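Local coordinates for phenylacetaldehyde dehydrogenase (PDB 4O5H), which probably oxidises phenylacetaldehyde to phenylacetate with NAD+, as a member of the aldehyde dehydrogenase family, at residues A246-D251 with D255-T260; V402-T405 with R409-R412. All coordinates share one frame; numbering follows the deposited sequence. Where two conformers were deposited one is given.

Contact 1 of 2, residues A246-D251 with D255-T260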
loop_
_atom_site.group_PDB
_atom_site.type_symbol
_atom_site.label_atom_id
_atom_site.label_comp_id
_atom_site.label_asym_id
_atom_site.label_seq_id
_atom_site.Cartn_x
_atom_site.Cartn_y
_atom_site.Cartn_z
ATOM N N ALA A 246 11.264 -5.790 -15.490
ATOM C CA ALA A 246 11.829 -6.325 -14.288
ATOM C C ALA A 246 12.899 -5.395 -13.777
ATOM O O ALA A 246 12.988 -5.140 -12.573
ATOM C CB ALA A 246 12.412 -7.710 -14.570
ATOM N N ALA A 247 13.716 -4.876 -14.688
ATOM C CA ALA A 247 14.782 -3.982 -14.289
ATOM C C ALA A 247 14.250 -2.702 -13.629
ATOM O O ALA A 247 14.831 -2.201 -12.657
ATOM C CB ALA A 247 15.629 -3.616 -15.483
ATOM N N LEU A 248 13.140 -2.195 -14.133
ATOM C CA LEU A 248 12.536 -1.027 -13.535
ATOM C C LEU A 248 12.079 -1.332 -12.099
ATOM O O LEU A 248 12.384 -0.591 -11.167
ATOM C CB LEU A 248 11.358 -0.560 -14.392
ATOM C CG LEU A 248 10.618 0.680 -13.888
ATOM C CD1 LEU A 248 11.599 1.835 -13.634
ATOM C CD2 LEU A 248 9.544 1.060 -14.904
ATOM N N SER A 249 11.408 -2.469 -11.927
ATOM C CA SER A 249 10.904 -2.867 -10.605
ATOM C C SER A 249 11.973 -3.030 -9.535
ATOM O O SER A 249 11.711 -2.746 -8.351
ATOM C CB SER A 249 10.047 -4.151 -10.682
ATOM O OG SER A 249 10.843 -5.310 -10.925
ATOM N N ARG A 250 13.185 -3.447 -9.929
ATOM C CA ARG A 250 14.272 -3.703 -8.988
ATOM C C ARG A 250 15.150 -2.484 -8.707
ATOM O O ARG A 250 16.059 -2.553 -7.878
ATOM C CB ARG A 250 15.233 -4.761 -9.556
ATOM C CG ARG A 250 14.690 -6.115 -9.867
ATOM C CD ARG A 250 15.864 -7.087 -10.151
ATOM N NE ARG A 250 16.692 -6.637 -11.297
ATOM C CZ ARG A 250 16.492 -6.999 -12.571
ATOM N NH1 ARG A 250 15.501 -7.822 -12.880
ATOM N NH2 ARG A 250 17.270 -6.539 -13.540
ATOM N N ASP A 251 14.941 -1.377 -9.421
ATOM C CA ASP A 251 15.842 -0.260 -9.287
ATOM C C ASP A 251 15.614 0.396 -7.930
ATOM O O ASP A 251 14.512 0.798 -7.634
ATOM C CB ASP A 251 15.668 0.740 -10.428
ATOM C CG ASP A 251 16.844 1.677 -10.565
ATOM O OD1 ASP A 251 17.228 2.319 -9.584
ATOM O OD2 ASP A 251 17.408 1.787 -11.692
ATOM N N ASP A 255 10.953 5.327 -6.098
ATOM C CA ASP A 255 10.291 5.419 -4.790
ATOM C C ASP A 255 8.944 4.678 -4.756
ATOM O O ASP A 255 8.493 4.228 -3.704
ATOM C CB ASP A 255 10.094 6.889 -4.476
ATOM C CG ASP A 255 11.422 7.616 -4.402
ATOM O OD1 ASP A 255 12.280 7.181 -3.598
ATOM O OD2 ASP A 255 11.632 8.558 -5.185
ATOM N N LYS A 256 8.347 4.508 -5.923
ATOM C CA LYS A 256 7.098 3.825 -6.016
ATOM C C LYS A 256 6.994 3.065 -7.326
ATOM O O LYS A 256 7.443 3.551 -8.357
ATOM C CB LYS A 256 5.947 4.802 -5.933
ATOM C CG LYS A 256 4.601 4.102 -6.002
ATOM C CD LYS A 256 3.414 5.026 -5.793
ATOM C CE LYS A 256 2.082 4.226 -5.716
ATOM N NZ LYS A 256 1.656 4.025 -4.272
ATOM N N ILE A 257 6.410 1.877 -7.261
ATOM C CA ILE A 257 6.105 1.113 -8.475
ATOM C C ILE A 257 4.597 1.041 -8.611
ATOM O O ILE A 257 3.871 0.798 -7.639
ATOM C CB ILE A 257 6.798 -0.285 -8.489
ATOM C CG1 ILE A 257 6.696 -0.933 -9.866
ATOM C CG2 ILE A 257 6.214 -1.235 -7.477
ATOM C CD1 ILE A 257 7.714 -0.366 -10.838
ATOM N N ALA A 258 4.114 1.311 -9.827
ATOM C CA ALA A 258 2.701 1.299 -10.103
ATOM C C ALA A 258 2.474 0.353 -11.252
ATOM O O ALA A 258 2.961 0.606 -12.371
ATOM C CB ALA A 258 2.249 2.708 -10.462
ATOM N N PHE A 259 1.778 -0.751 -10.985
ATOM C CA PHE A 259 1.732 -1.868 -11.896
ATOM C C PHE A 259 0.301 -2.337 -12.101
ATOM O O PHE A 259 -0.457 -2.516 -11.132
ATOM C CB PHE A 259 2.570 -3.044 -11.367
ATOM C CG PHE A 259 2.410 -4.306 -12.162
ATOM C CD1 PHE A 259 3.166 -4.543 -13.294
ATOM C CD2 PHE A 259 1.459 -5.250 -11.817
ATOM C CE1 PHE A 259 2.998 -5.729 -14.034
ATOM C CE2 PHE A 259 1.292 -6.430 -12.542
ATOM C CZ PHE A 259 2.058 -6.668 -13.651
ATOM N N THR A 260 -0.031 -2.594 -13.369
ATOM C CA THR A 260 -1.285 -3.254 -13.716
ATOM C C THR A 260 -0.909 -4.453 -14.586
ATOM O O THR A 260 -0.116 -4.309 -15.531
ATOM C CB THR A 260 -2.202 -2.267 -14.452
ATOM O OG1 THR A 260 -2.566 -1.210 -13.553
ATOM C CG2 THR A 260 -3.461 -2.958 -14.950
#
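I257 sends its CD1 methyl against helix 241-250, where it meets L248 and S249. The unit is a helix followed by a strand in the Rossmann-type nucleotide-binding domain expected of an aldehyde dehydrogenase. The strand, 256-260, lies parallel to strands 166-181 and 279-283 in the sheet beneath the helix.

The contact between helix and strand is apolar. CD1 of I257 lies 4.1 Å from CA of S249 and 4.3 Å from CG of L248. It therefore touches the helix backbone as well as a side chain. In I257, chi1 of -169° sets CG1 anti to the backbone N, and chi2 of 79° turns CD1 to the helix. I181 of the neighbouring strand touches both L248 and I257. V70 and V74 of helix 67-82 also pack on L248, while A272 of helix 263-275 packs on S249.

The polar group of S249 is bonded within its own helix. Its OG donates to O of A246, and N of R250 also donates to O of A246, at 3.1 Å. The two bonds hold this carbonyl in this part of the helix. The hydroxyl bond measures 2.7 Å from OG of S249 to O of A246, and OG stands 22° from the carbonyl plane.

Contact 2 of 2, residues V402-T405 with R409-R412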
loop_
_atom_site.group_PDB
_atom_site.type_symbol
_atom_site.label_atom_id
_atom_site.label_comp_id
_atom_site.label_asym_id
_atom_site.label_seq_id
_atom_site.Cartn_x
_atom_site.Cartn_y
_atom_site.Cartn_z
ATOM N N VAL A 402 -22.122 -22.666 -21.277
ATOM C CA VAL A 402 -23.097 -23.076 -20.272
ATOM C C VAL A 402 -22.813 -24.508 -19.816
ATOM O O VAL A 402 -21.931 -25.165 -20.336
ATOM C CB VAL A 402 -24.543 -22.961 -20.781
ATOM C CG1 VAL A 402 -24.842 -21.524 -21.154
ATOM C CG2 VAL A 402 -24.800 -23.893 -21.957
ATOM N N ASP A 403 -23.559 -24.961 -18.819
ATOM C CA ASP A 403 -23.347 -26.263 -18.188
ATOM C C ASP A 403 -22.000 -26.281 -17.522
ATOM O O ASP A 403 -21.343 -27.322 -17.423
ATOM C CB ASP A 403 -23.449 -27.436 -19.173
ATOM C CG ASP A 403 -24.821 -27.556 -19.837
ATOM O OD1 ASP A 403 -25.810 -27.072 -19.282
ATOM O OD2 ASP A 403 -24.877 -28.170 -20.912
ATOM N N THR A 404 -21.578 -25.124 -17.053
ATOM C CA THR A 404 -20.312 -25.022 -16.325
ATOM C C THR A 404 -20.541 -25.212 -14.840
ATOM O O THR A 404 -21.655 -25.094 -14.366
ATOM C CB THR A 404 -19.669 -23.660 -16.526
ATOM O OG1 THR A 404 -20.625 -22.637 -16.217
ATOM C CG2 THR A 404 -19.193 -23.491 -17.959
ATOM N N THR A 405 -19.483 -25.531 -14.106
ATOM C CA THR A 405 -19.543 -25.631 -12.637
ATOM C C THR A 405 -18.373 -24.847 -12.028
ATOM O O THR A 405 -17.378 -24.564 -12.713
ATOM C CB THR A 405 -19.390 -27.084 -12.162
ATOM O OG1 THR A 405 -18.082 -27.528 -12.518
ATOM C CG2 THR A 405 -20.433 -27.994 -12.790
ATOM N N ARG A 409 -11.879 -25.080 -14.813
ATOM C CA ARG A 409 -10.819 -24.047 -15.042
ATOM C C ARG A 409 -11.361 -22.760 -15.653
ATOM O O ARG A 409 -10.976 -21.682 -15.225
ATOM C CB ARG A 409 -9.731 -24.570 -15.942
ATOM C CG ARG A 409 -9.017 -25.774 -15.383
ATOM C CD ARG A 409 -7.787 -26.108 -16.203
ATOM N NE ARG A 409 -6.899 -24.954 -16.205
ATOM C CZ ARG A 409 -5.977 -24.720 -17.122
ATOM N NH1 ARG A 409 -5.775 -25.575 -18.108
ATOM N NH2 ARG A 409 -5.235 -23.613 -17.038
ATOM N N VAL A 410 -12.278 -22.882 -16.612
ATOM C CA VAL A 410 -12.891 -21.695 -17.229
ATOM C C VAL A 410 -13.669 -20.826 -16.270
ATOM O O VAL A 410 -13.815 -19.643 -16.502
ATOM C CB VAL A 410 -13.827 -22.008 -18.424
ATOM C CG1 VAL A 410 -13.011 -22.408 -19.638
ATOM C CG2 VAL A 410 -14.870 -23.061 -18.077
ATOM N N VAL A 411 -14.189 -21.421 -15.204
ATOM C CA VAL A 411 -14.853 -20.630 -14.180
ATOM C C VAL A 411 -13.860 -20.063 -13.164
ATOM O O VAL A 411 -14.075 -18.934 -12.682
ATOM C CB VAL A 411 -15.962 -21.430 -13.461
ATOM C CG1 VAL A 411 -16.682 -20.600 -12.418
ATOM C CG2 VAL A 411 -16.994 -21.974 -14.469
ATOM N N ARG A 412 -12.832 -20.819 -12.801
ATOM C CA ARG A 412 -11.914 -20.397 -11.747
ATOM C C ARG A 412 -10.860 -19.413 -12.202
ATOM O O ARG A 412 -10.468 -18.517 -11.454
ATOM C CB ARG A 412 -11.223 -21.602 -11.158
ATOM C CG ARG A 412 -12.305 -22.479 -10.561
ATOM C CD ARG A 412 -11.996 -23.025 -9.173
ATOM N NE ARG A 412 -11.772 -21.939 -8.214
ATOM C CZ ARG A 412 -12.678 -21.483 -7.345
ATOM N NH1 ARG A 412 -13.894 -22.018 -7.265
ATOM N NH2 ARG A 412 -12.350 -20.491 -6.533
#
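V411 lays its CG2 methyl against the side chain of T404 and the backbone carbonyl oxygen of T405. This methyl makes the closest approach of the contact, with CG2 of V411 3.2 Å from O of T405. CG2 of V411 also lies 3.8 Å from CB of T404. The T405 approach is a methyl packed on a carbonyl oxygen, and it is tight. CB of V411 is near as well, 3.5 Å from O of T405. The backbone of T405 thus takes part, while its side chain starts out away from the helix.

T404 points toward the helix and offers it two different surfaces. Its CB and OG1 face V411, with OG1 of T404 4.1 Å from CG2 of V411. CG2 of T404 meets CG2 of V410 at 4.3 Å. The split follows from chi1 of 52°, which sets OG1 between the backbone N and the carbonyl carbon and leaves CG2 beside the N. On the helix side, chi1 of -179° puts CG1 of V411 anti to its own N and leaves CG2 beside that N, where it makes the closer approach of the two branches. The contact is buried except at T405.

The two segments form a strand-to-helix connection, with the loop leaving strand 399-402 and entering the short helix 409-412. It lies beside the seven-stranded sheet, consistent with the catalytic domain of an aldehyde dehydrogenase. At the start of this helix, N of R409 bonds to OE1 of E378. Strand 419-425 supports both partners: V421 touches T404, V410 and V411, and M423 adds to the packing on T404. Strand 320-326 meets V411 through R322 and Y324, and helix 362-378 packs on R409 through Y371 and S374.

Both contacts are short-range, each joining segments with three residues between them, and both are largely buried. They lie beside different sheets. Contact 1 joins a helix to the strand that follows it, its centre about 16 Å from the centre of the chain. Contact 2 joins the loop after a strand to the next helix, its centre about 25 Å from the centre of the chain, and reaches the surface at T405. The chemistry differs accordingly. An isoleucine tip against leucine and a helix backbone carries contact 1, whereas contact 2 packs valines on a threonine side chain and a carbonyl. Their nearest atoms are about 17 Å apart, so they do not touch.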